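Local coordinates for protein methyltransferase (Streptococcus mutans, PDB 2B78) that is a putative S-adenosylmethionine-dependent methyltransferase that probably binds RNA and may methylate it, at residues L197-V202 and I290-S295; A329-A334 and S339-Q344. All blocks are in the same frame, centred on the assembly; numbering follows the deposited sequence.

In the fold
Both contacts lie in the Rossmann-like methyltransferase domain and follow one another in series along the chain. The first segment of interaction 1, 197-202, runs into helix 200-210; the chain then builds strands 215-219, 237-242 and 265-269 with their helices before strand 286-291 delivers 290-295, closing a long excursion of 87 residues. Helix 306-319 leads on to strand 325-331, whose end opens interaction 2; after the short loop 332-337, helix 338-349 turns back on that strand, so that four residues separate 329-334 from 339-344. Strands 286-291 and 325-331 are sheet neighbours, and Ser330 joins the contacts directly: its OG lies 2.5 Å from Asp292 OD1, a probable hydrogen bond.

Interaction 1 (L197-V202 and I290-S295); sequences LDQRQV and IIDPPS
Gln199 and Asp292 reach toward each other from opposite directions, and their side chains alone carry the contact between 197-202 and 290-295. The amide NE2 of Gln199 donates to Asp292 OD2 at 3.0 Å, nearly straight (166° at the hydrogen). Seen from the glutamine, the acceptor lies almost in the amide plane; seen from the aspartate, the donor stands well above the carboxylate plane. The planes of the two flat groups lie 44° apart. Asp292 OD1 is also near, 3.3 Å from Gln199 NE2. The backbones stay far apart, 10.4 Å between the CA atoms of Gln199 and Asp292, a gap Gln199 largely spans with a chain extended beyond CG (chi2 179°). Gln199 occupies the N-cap position of helix 200-210, while Asp292 directly follows strand 286-291 and begins the sequence Asp-Pro-Pro-Ser, which resembles the (Asp/Asn)-Pro-Pro-X motif at the active site of many S-adenosylmethionine-dependent methyltransferases. In the next shell Ser330 of the adjacent strand is hydrogen-bonded to Asp292 OD1, and Phe226 of helix 225-232 packs on both Gln199 and Asp292. The side chain of Asp292 lies about 9 Å from those of Asp242 and Val272, which bind S-adenosyl-L-homocysteine in a crystal structure of this protein; the ligand is absent here. With an amide N-H on one oxygen and a serine hydroxyl at the other, the rotation of the carboxylate about CB-CG is probably fixed, near the cofactor site.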
loop_
_atom_site.group_PDB
_atom_site.type_symbol
_atom_site.label_atom_id
_atom_site.label_comp_id
_atom_site.label_asym_id
_atom_site.label_seq_id
_atom_site.Cartn_x
_atom_site.Cartn_y
_atom_site.Cartn_z
ATOM N N LEU A 197 -3.848 3.793 -2.959
ATOM C CA LEU A 197 -3.907 3.471 -4.372
ATOM C C LEU A 197 -3.732 2.001 -4.696
ATOM O O LEU A 197 -4.247 1.531 -5.712
ATOM C CB LEU A 197 -2.864 4.301 -5.141
ATOM C CG LEU A 197 -3.018 5.832 -5.066
ATOM C CD1 LEU A 197 -1.897 6.494 -5.855
ATOM C CD2 LEU A 197 -4.365 6.258 -5.628
ATOM N N ASP A 198 -3.011 1.267 -3.853
ATOM C CA ASP A 198 -2.804 -0.150 -4.133
ATOM C C ASP A 198 -4.083 -0.988 -4.129
ATOM O O ASP A 198 -4.095 -2.098 -4.645
ATOM C CB ASP A 198 -1.764 -0.762 -3.176
ATOM C CG ASP A 198 -2.060 -0.483 -1.711
ATOM O OD1 ASP A 198 -3.226 -0.598 -1.295
ATOM O OD2 ASP A 198 -1.103 -0.157 -0.971
ATOM N N GLN A 199 -5.169 -0.465 -3.572
ATOM C CA GLN A 199 -6.427 -1.221 -3.554
ATOM C C GLN A 199 -7.361 -0.881 -4.720
ATOM O O GLN A 199 -8.562 -1.208 -4.698
ATOM C CB GLN A 199 -7.142 -0.985 -2.223
ATOM C CG GLN A 199 -6.249 -1.313 -1.042
ATOM C CD GLN A 199 -6.900 -1.064 0.296
ATOM O OE1 GLN A 199 -7.331 0.054 0.596
ATOM N NE2 GLN A 199 -6.967 -2.110 1.126
ATOM N N ARG A 200 -6.799 -0.246 -5.743
ATOM C CA ARG A 200 -7.567 0.174 -6.917
ATOM C C ARG A 200 -8.370 -0.920 -7.598
ATOM O O ARG A 200 -9.497 -0.694 -8.024
ATOM C CB ARG A 200 -6.641 0.797 -7.961
ATOM C CG ARG A 200 -7.349 1.150 -9.272
ATOM C CD ARG A 200 -6.425 1.905 -10.219
ATOM N NE ARG A 200 -5.334 1.059 -10.682
ATOM C CZ ARG A 200 -4.085 1.087 -10.220
ATOM N NH1 ARG A 200 -3.730 1.930 -9.265
ATOM N NH2 ARG A 200 -3.192 0.250 -10.722
ATOM N N GLN A 201 -7.790 -2.104 -7.726
ATOM C CA GLN A 201 -8.497 -3.172 -8.414
ATOM C C GLN A 201 -9.601 -3.775 -7.549
ATOM O O GLN A 201 -10.547 -4.352 -8.069
ATOM C CB GLN A 201 -7.490 -4.223 -8.902
ATOM C CG GLN A 201 -6.381 -3.566 -9.748
ATOM C CD GLN A 201 -5.439 -4.550 -10.404
ATOM O OE1 GLN A 201 -5.381 -5.723 -10.037
ATOM N NE2 GLN A 201 -4.674 -4.066 -11.376
ATOM N N VAL A 202 -9.501 -3.618 -6.233
ATOM C CA VAL A 202 -10.538 -4.132 -5.344
ATOM C C VAL A 202 -11.722 -3.176 -5.463
ATOM O O VAL A 202 -12.881 -3.606 -5.519
ATOM C CB VAL A 202 -10.073 -4.182 -3.868
ATOM C CG1 VAL A 202 -11.169 -4.795 -3.012
ATOM C CG2 VAL A 202 -8.794 -5.005 -3.739
ATOM N N ILE A 290 -16.392 -5.876 4.690
ATOM C CA ILE A 290 -15.035 -5.616 4.244
ATOM C C ILE A 290 -14.224 -5.344 5.493
ATOM O O ILE A 290 -14.636 -4.557 6.341
ATOM C CB ILE A 290 -14.986 -4.394 3.313
ATOM C CG1 ILE A 290 -15.857 -4.665 2.078
ATOM C CG2 ILE A 290 -13.539 -4.087 2.939
ATOM C CD1 ILE A 290 -16.007 -3.484 1.132
ATOM N N ILE A 291 -13.087 -6.015 5.611
ATOM C CA ILE A 291 -12.218 -5.863 6.771
ATOM C C ILE A 291 -10.842 -5.445 6.255
ATOM O O ILE A 291 -10.215 -6.172 5.479
ATOM C CB ILE A 291 -12.133 -7.203 7.533
ATOM C CG1 ILE A 291 -13.551 -7.733 7.778
ATOM C CG2 ILE A 291 -11.378 -7.022 8.845
ATOM C CD1 ILE A 291 -13.612 -9.109 8.410
ATOM N N ASP A 292 -10.371 -4.278 6.686
ATOM C CA ASP A 292 -9.085 -3.779 6.218
ATOM C C ASP A 292 -8.378 -2.925 7.270
ATOM O O ASP A 292 -8.253 -1.710 7.118
ATOM C CB ASP A 292 -9.315 -2.973 4.933
ATOM C CG ASP A 292 -8.027 -2.505 4.288
ATOM O OD1 ASP A 292 -7.069 -3.301 4.217
ATOM O OD2 ASP A 292 -7.986 -1.339 3.835
ATOM N N PRO A 293 -7.904 -3.556 8.357
ATOM C CA PRO A 293 -7.210 -2.845 9.438
ATOM C C PRO A 293 -5.928 -2.172 8.950
ATOM O O PRO A 293 -5.190 -2.735 8.145
ATOM C CB PRO A 293 -6.945 -3.951 10.462
ATOM C CG PRO A 293 -6.832 -5.173 9.612
ATOM C CD PRO A 293 -7.962 -5.000 8.634
ATOM N N PRO A 294 -5.659 -0.948 9.425
ATOM C CA PRO A 294 -4.476 -0.155 9.059
ATOM C C PRO A 294 -3.158 -0.870 9.337
ATOM O O PRO A 294 -2.996 -1.516 10.374
ATOM C CB PRO A 294 -4.619 1.099 9.919
ATOM C CG PRO A 294 -6.075 1.179 10.202
ATOM C CD PRO A 294 -6.445 -0.256 10.458
ATOM N N SER A 295 -2.212 -0.750 8.411
ATOM C CA SER A 295 -0.909 -1.366 8.578
ATOM C C SER A 295 0.035 -0.307 9.139
ATOM O O SER A 295 1.214 -0.584 9.394
ATOM C CB SER A 295 -0.375 -1.873 7.232
ATOM O OG SER A 295 -1.303 -2.735 6.576
#

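Interaction 2 (A329-A334 and S339-Q344); sequences ASTNAA and SQFKKQ
The beta-alpha-beta crossover 325-331, 338-349, 355-360 is packed here, where helix 338-349 folds back over the end of strand 325-331 and sets Phe341 against it. The methyl CG2 of Thr331 sits over the middle of the phenyl ring, 3.5 Å from the centroid of Phe341 and only 8° off the ring normal, a CH-pi contact. Ala329 approaches differently: its carbonyl O lies at the ring edge, 3.5 Å from Phe341 CE2, while its CB touches the far end of the ring, 4.0 Å from Phe341 CZ. The Thr331 and Phe341 side chains come from opposite directions, and Phe341 CG, anti to the backbone N (chi1 -174°), carries the ring out from the helix to the strand. Thr331 divides its two branches between two tasks. OG1 accepts the backbone N of Ala333 at 3.2 Å, an ST turn that bends the chain as it leaves the strand, and CG2 is given to the ring. Ser330 between them points away from the helix. Outside the pair, Tyr310 of helix 306-319 meets the Phe341 ring edge-to-face, and Lys379 of strand 379-384 also touches the Phe341 side chain. The short segments run at 137° with axes 10.5 Å apart, and alternate strand residues face the helix, which covers one face of a class I methyltransferase sheet, with its antiparallel seventh strand, 379-384, between strands 325-331 and 355-360.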
loop_
_atom_site.group_PDB
_atom_site.type_symbol
_atom_site.label_atom_id
_atom_site.label_comp_id
_atom_site.label_asym_id
_atom_site.label_seq_id
_atom_site.Cartn_x
_atom_site.Cartn_y
_atom_site.Cartn_z
ATOM N N ALA A 329 -11.476 -9.909 3.026
ATOM C CA ALA A 329 -10.432 -9.758 4.040
ATOM C C ALA A 329 -9.167 -9.206 3.418
ATOM O O ALA A 329 -8.486 -9.886 2.632
ATOM C CB ALA A 329 -10.136 -11.112 4.706
ATOM N N SER A 330 -8.845 -7.975 3.798
ATOM C CA SER A 330 -7.685 -7.279 3.281
ATOM C C SER A 330 -6.651 -6.938 4.350
ATOM O O SER A 330 -6.970 -6.790 5.532
ATOM C CB SER A 330 -8.145 -5.996 2.578
ATOM O OG SER A 330 -7.080 -5.089 2.406
ATOM N N THR A 331 -5.398 -6.838 3.929
ATOM C CA THR A 331 -4.312 -6.479 4.837
ATOM C C THR A 331 -3.131 -6.017 4.006
ATOM O O THR A 331 -2.894 -6.541 2.912
ATOM C CB THR A 331 -3.858 -7.671 5.726
ATOM O OG1 THR A 331 -2.805 -7.235 6.599
ATOM C CG2 THR A 331 -3.336 -8.822 4.874
ATOM N N ASN A 332 -2.408 -5.022 4.516
ATOM C CA ASN A 332 -1.226 -4.492 3.835
ATOM C C ASN A 332 0.011 -4.835 4.657
ATOM O O ASN A 332 1.089 -4.283 4.421
ATOM C CB ASN A 332 -1.305 -2.965 3.689
ATOM C CG ASN A 332 -2.191 -2.521 2.541
ATOM O OD1 ASN A 332 -1.996 -2.927 1.394
ATOM N ND2 ASN A 332 -3.162 -1.665 2.841
ATOM N N ALA A 333 -0.149 -5.744 5.620
ATOM C CA ALA A 333 0.952 -6.157 6.499
ATOM C C ALA A 333 2.048 -6.892 5.737
ATOM O O ALA A 333 1.861 -8.041 5.329
ATOM C CB ALA A 333 0.424 -7.040 7.614
ATOM N N ALA A 334 3.192 -6.226 5.571
ATOM C CA ALA A 334 4.336 -6.777 4.840
ATOM C C ALA A 334 4.995 -7.944 5.558
ATOM O O ALA A 334 5.675 -8.770 4.932
ATOM C CB ALA A 334 5.368 -5.678 4.589
ATOM N N SER A 339 0.093 -17.309 3.189
ATOM C CA SER A 339 -0.323 -18.488 3.944
ATOM C C SER A 339 -0.600 -18.161 5.411
ATOM O O SER A 339 -1.543 -18.696 5.998
ATOM C CB SER A 339 0.724 -19.609 3.827
ATOM O OG SER A 339 1.996 -19.196 4.289
ATOM N N GLN A 340 0.216 -17.297 6.004
ATOM C CA GLN A 340 0.013 -16.892 7.399
ATOM C C GLN A 340 -1.322 -16.180 7.539
ATOM O O GLN A 340 -2.034 -16.345 8.537
ATOM C CB GLN A 340 1.098 -15.928 7.847
ATOM C CG GLN A 340 2.348 -16.573 8.392
ATOM C CD GLN A 340 3.341 -15.534 8.865
ATOM O OE1 GLN A 340 3.817 -14.707 8.077
ATOM N NE2 GLN A 340 3.654 -15.558 10.159
ATOM N N PHE A 341 -1.644 -15.368 6.536
ATOM C CA PHE A 341 -2.885 -14.608 6.521
ATOM C C PHE A 341 -4.050 -15.570 6.391
ATOM O O PHE A 341 -5.020 -15.497 7.147
ATOM C CB PHE A 341 -2.874 -13.613 5.352
ATOM C CG PHE A 341 -4.056 -12.670 5.332
ATOM C CD1 PHE A 341 -4.549 -12.124 6.510
ATOM C CD2 PHE A 341 -4.661 -12.320 4.125
ATOM C CE1 PHE A 341 -5.632 -11.244 6.491
ATOM C CE2 PHE A 341 -5.742 -11.440 4.092
ATOM C CZ PHE A 341 -6.230 -10.900 5.283
ATOM N N LYS A 342 -3.944 -16.485 5.433
ATOM C CA LYS A 342 -5.002 -17.460 5.220
ATOM C C LYS A 342 -5.250 -18.253 6.504
ATOM O O LYS A 342 -6.388 -18.606 6.805
ATOM C CB LYS A 342 -4.616 -18.396 4.081
ATOM C CG LYS A 342 -5.771 -19.180 3.491
ATOM C CD LYS A 342 -5.338 -19.815 2.180
ATOM C CE LYS A 342 -6.494 -20.488 1.471
ATOM N NZ LYS A 342 -6.061 -21.001 0.144
ATOM N N LYS A 343 -4.186 -18.518 7.263
ATOM C CA LYS A 343 -4.293 -19.270 8.516
ATOM C C LYS A 343 -5.067 -18.515 9.592
ATOM O O LYS A 343 -5.750 -19.125 10.425
ATOM C CB LYS A 343 -2.905 -19.641 9.047
ATOM C CG LYS A 343 -2.256 -20.830 8.324
ATOM C CD LYS A 343 -0.992 -21.294 9.052
ATOM C CE LYS A 343 -0.375 -22.529 8.396
ATOM N NZ LYS A 343 0.129 -22.270 7.016
ATOM N N GLN A 344 -4.959 -17.190 9.575
ATOM C CA GLN A 344 -5.666 -16.344 10.531
ATOM C C GLN A 344 -7.145 -16.348 10.186
ATOM O O GLN A 344 -8.006 -16.338 11.070
ATOM C CB GLN A 344 -5.121 -14.918 10.465
ATOM C CG GLN A 344 -3.914 -14.697 11.345
ATOM C CD GLN A 344 -4.273 -14.827 12.811
ATOM O OE1 GLN A 344 -5.049 -14.031 13.338
ATOM N NE2 GLN A 344 -3.721 -15.839 13.474
#